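Local coordinates for putative cell adhesion protein (Bacteroides eggerthii, PDB 4GPV), which is probably a fimbrial subunit of the FimA type, taking part in building the adhesive pili of a human gut bacterium, at residues L263-T268 against I278-L283. Sequence-based numbering, arbitrary orientation.
Sequences LAIKST and IFYPIL
Tyr280 packs obliquely on Ile265 and turns an edge of its ring to Ser267. With CG beside the backbone N and anti to the carbonyl carbon (chi1 -56°), the ring slants across Ile265, whose CB sits 4.0 Å from Tyr280 CD2, and runs on to Ser267, whose OG lies in the ring plane 3.6 Å from Tyr280 CE2. Flanking the ring on the same face, Ile278 CG1 packs on Ser267 CB and Ile282 CG2 on Leu263 CB. Val301 and Leu305 of strand 297-306 pack on Leu263, Ile282, Ile265 and Tyr280, and Ile178 on the Ser267 end.

On the other face, the Phe279 ring meets the aliphatic start of Lys266 obliquely, Phe279 CE2 being 3.6 Å from Lys266 CG, and turns an edge to Ala264 CB. The lysine chain bends at chi2 (-96°), leading NZ away to a salt bridge with Asp181, while Ser267 OG is hydrogen-bonded to Asp180 and Tyr280 OH to the Gly314 carbonyl. Replacing Phe279 by an alanine is likely to remove the ring that lies on Lys266 CB and CG and leave Tyr214 without its edge-to-face partner. Pro281, lacking an N-H, occupies a non-hydrogen-bonded position opposite Ala264, with Ala264 CB 3.9 Å from Pro281 CB.

Six backbone hydrogen bonds, paired at Leu263-Ile282, Ile265-Tyr280 and Ser267-Ile278, join strands 262-271 and 274-283 as an antiparallel beta hairpin in the transthyretin-like C-terminal domain of FimA-type fimbrial subunits.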
loop_
_atom_site.group_PDB
_atom_site.type_symbol
_atom_site.label_atom_id
_atom_site.label_comp_id
_atom_site.label_asym_id
_atom_site.label_seq_id
_atom_site.Cartn_x
_atom_site.Cartn_y
_atom_site.Cartn_z
ATOM N N LEU A 263 2.070 -1.404 -12.833
ATOM C CA LEU A 263 2.581 -0.025 -12.855
ATOM C C LEU A 263 2.917 0.301 -14.297
ATOM O O LEU A 263 3.533 -0.519 -14.960
ATOM C CB LEU A 263 3.825 0.156 -11.952
ATOM C CG LEU A 263 4.486 1.560 -12.008
ATOM C CD1 LEU A 263 3.592 2.636 -11.371
ATOM C CD2 LEU A 263 5.849 1.519 -11.347
ATOM N N ALA A 264 2.471 1.468 -14.820
ATOM C CA ALA A 264 2.807 1.787 -16.195
ATOM C C ALA A 264 2.994 3.271 -16.431
ATOM O O ALA A 264 2.463 4.115 -15.695
ATOM C CB ALA A 264 1.686 1.304 -17.128
ATOM N N ILE A 265 3.725 3.569 -17.495
ATOM C CA ILE A 265 3.733 4.888 -18.095
ATOM C C ILE A 265 2.650 4.814 -19.155
ATOM O O ILE A 265 2.717 3.925 -19.998
ATOM C CB ILE A 265 5.085 5.325 -18.672
ATOM C CG1 ILE A 265 6.159 5.388 -17.577
ATOM C CG2 ILE A 265 4.925 6.690 -19.425
ATOM C CD1 ILE A 265 7.578 5.375 -18.133
ATOM N N LYS A 266 1.645 5.705 -19.106
ATOM C CA LYS A 266 0.588 5.750 -20.124
ATOM C C LYS A 266 0.917 6.921 -21.039
ATOM O O LYS A 266 1.179 8.020 -20.544
ATOM C CB LYS A 266 -0.797 5.913 -19.455
ATOM C CG LYS A 266 -1.936 5.909 -20.467
ATOM C CD LYS A 266 -2.355 7.312 -20.864
ATOM C CE LYS A 266 -3.067 7.300 -22.196
ATOM N NZ LYS A 266 -3.505 8.674 -22.572
ATOM N N SER A 267 0.921 6.690 -22.361
ATOM C CA SER A 267 1.265 7.735 -23.302
ATOM C C SER A 267 0.274 7.748 -24.441
ATOM O O SER A 267 -0.591 6.863 -24.518
ATOM C CB SER A 267 2.681 7.496 -23.826
ATOM O OG SER A 267 3.584 7.326 -22.746
ATOM N N THR A 268 0.368 8.763 -25.290
ATOM C CA THR A 268 -0.462 8.866 -26.496
ATOM C C THR A 268 0.455 8.816 -27.715
ATOM O O THR A 268 1.378 9.637 -27.844
ATOM C CB THR A 268 -1.329 10.122 -26.500
ATOM O OG1 THR A 268 -2.193 10.078 -25.356
ATOM C CG2 THR A 268 -2.191 10.214 -27.755
ATOM N N ILE A 278 -0.926 4.095 -25.456
ATOM C CA ILE A 278 0.139 3.087 -25.420
ATOM C C ILE A 278 0.656 3.054 -24.008
ATOM O O ILE A 278 0.446 4.002 -23.242
ATOM C CB ILE A 278 1.281 3.267 -26.459
ATOM C CG1 ILE A 278 2.012 4.612 -26.250
ATOM C CG2 ILE A 278 0.757 3.095 -27.897
ATOM C CD1 ILE A 278 3.309 4.786 -26.956
ATOM N N PHE A 279 1.286 1.958 -23.652
ATOM C CA PHE A 279 1.769 1.764 -22.282
ATOM C C PHE A 279 3.173 1.199 -22.232
ATOM O O PHE A 279 3.559 0.423 -23.097
ATOM C CB PHE A 279 0.830 0.784 -21.541
ATOM C CG PHE A 279 -0.601 1.243 -21.436
ATOM C CD1 PHE A 279 -1.512 0.977 -22.456
ATOM C CD2 PHE A 279 -1.033 1.970 -20.338
ATOM C CE1 PHE A 279 -2.836 1.420 -22.366
ATOM C CE2 PHE A 279 -2.360 2.378 -20.224
ATOM C CZ PHE A 279 -3.249 2.144 -21.266
ATOM N N TYR A 280 3.920 1.551 -21.168
ATOM C CA TYR A 280 5.228 0.951 -20.884
ATOM C C TYR A 280 5.028 0.325 -19.505
ATOM O O TYR A 280 5.153 1.015 -18.498
ATOM C CB TYR A 280 6.354 1.996 -20.918
ATOM C CG TYR A 280 6.418 2.762 -22.217
ATOM C CD1 TYR A 280 7.182 2.294 -23.287
ATOM C CD2 TYR A 280 5.772 3.988 -22.360
ATOM C CE1 TYR A 280 7.339 3.047 -24.447
ATOM C CE2 TYR A 280 5.882 4.732 -23.543
ATOM C CZ TYR A 280 6.666 4.255 -24.586
ATOM O OH TYR A 280 6.792 5.007 -25.740
ATOM N N PRO A 281 4.539 -0.930 -19.450
ATOM C CA PRO A 281 4.090 -1.471 -18.159
ATOM C C PRO A 281 4.992 -2.516 -17.494
ATOM O O PRO A 281 5.873 -3.108 -18.134
ATOM C CB PRO A 281 2.787 -2.148 -18.560
ATOM C CG PRO A 281 3.045 -2.635 -19.979
ATOM C CD PRO A 281 4.171 -1.838 -20.555
ATOM N N ILE A 282 4.693 -2.773 -16.220
ATOM C CA ILE A 282 5.287 -3.854 -15.450
ATOM C C ILE A 282 4.182 -4.519 -14.640
ATOM O O ILE A 282 3.490 -3.852 -13.868
ATOM C CB ILE A 282 6.527 -3.481 -14.594
ATOM C CG1 ILE A 282 7.263 -4.766 -14.078
ATOM C CG2 ILE A 282 6.208 -2.544 -13.469
ATOM C CD1 ILE A 282 7.824 -5.804 -15.272
ATOM N N LEU A 283 4.007 -5.837 -14.840
ATOM C CA LEU A 283 3.005 -6.621 -14.109
ATOM C C LEU A 283 3.630 -7.165 -12.858
ATOM O O LEU A 283 4.701 -7.767 -12.944
ATOM C CB LEU A 283 2.476 -7.798 -14.962
ATOM C CG LEU A 283 1.325 -7.525 -15.909
ATOM C CD1 LEU A 283 1.782 -6.692 -17.043
ATOM C CD2 LEU A 283 0.804 -8.819 -16.464
HETATM O O HOH W 1 6.583 0.136 -15.649
#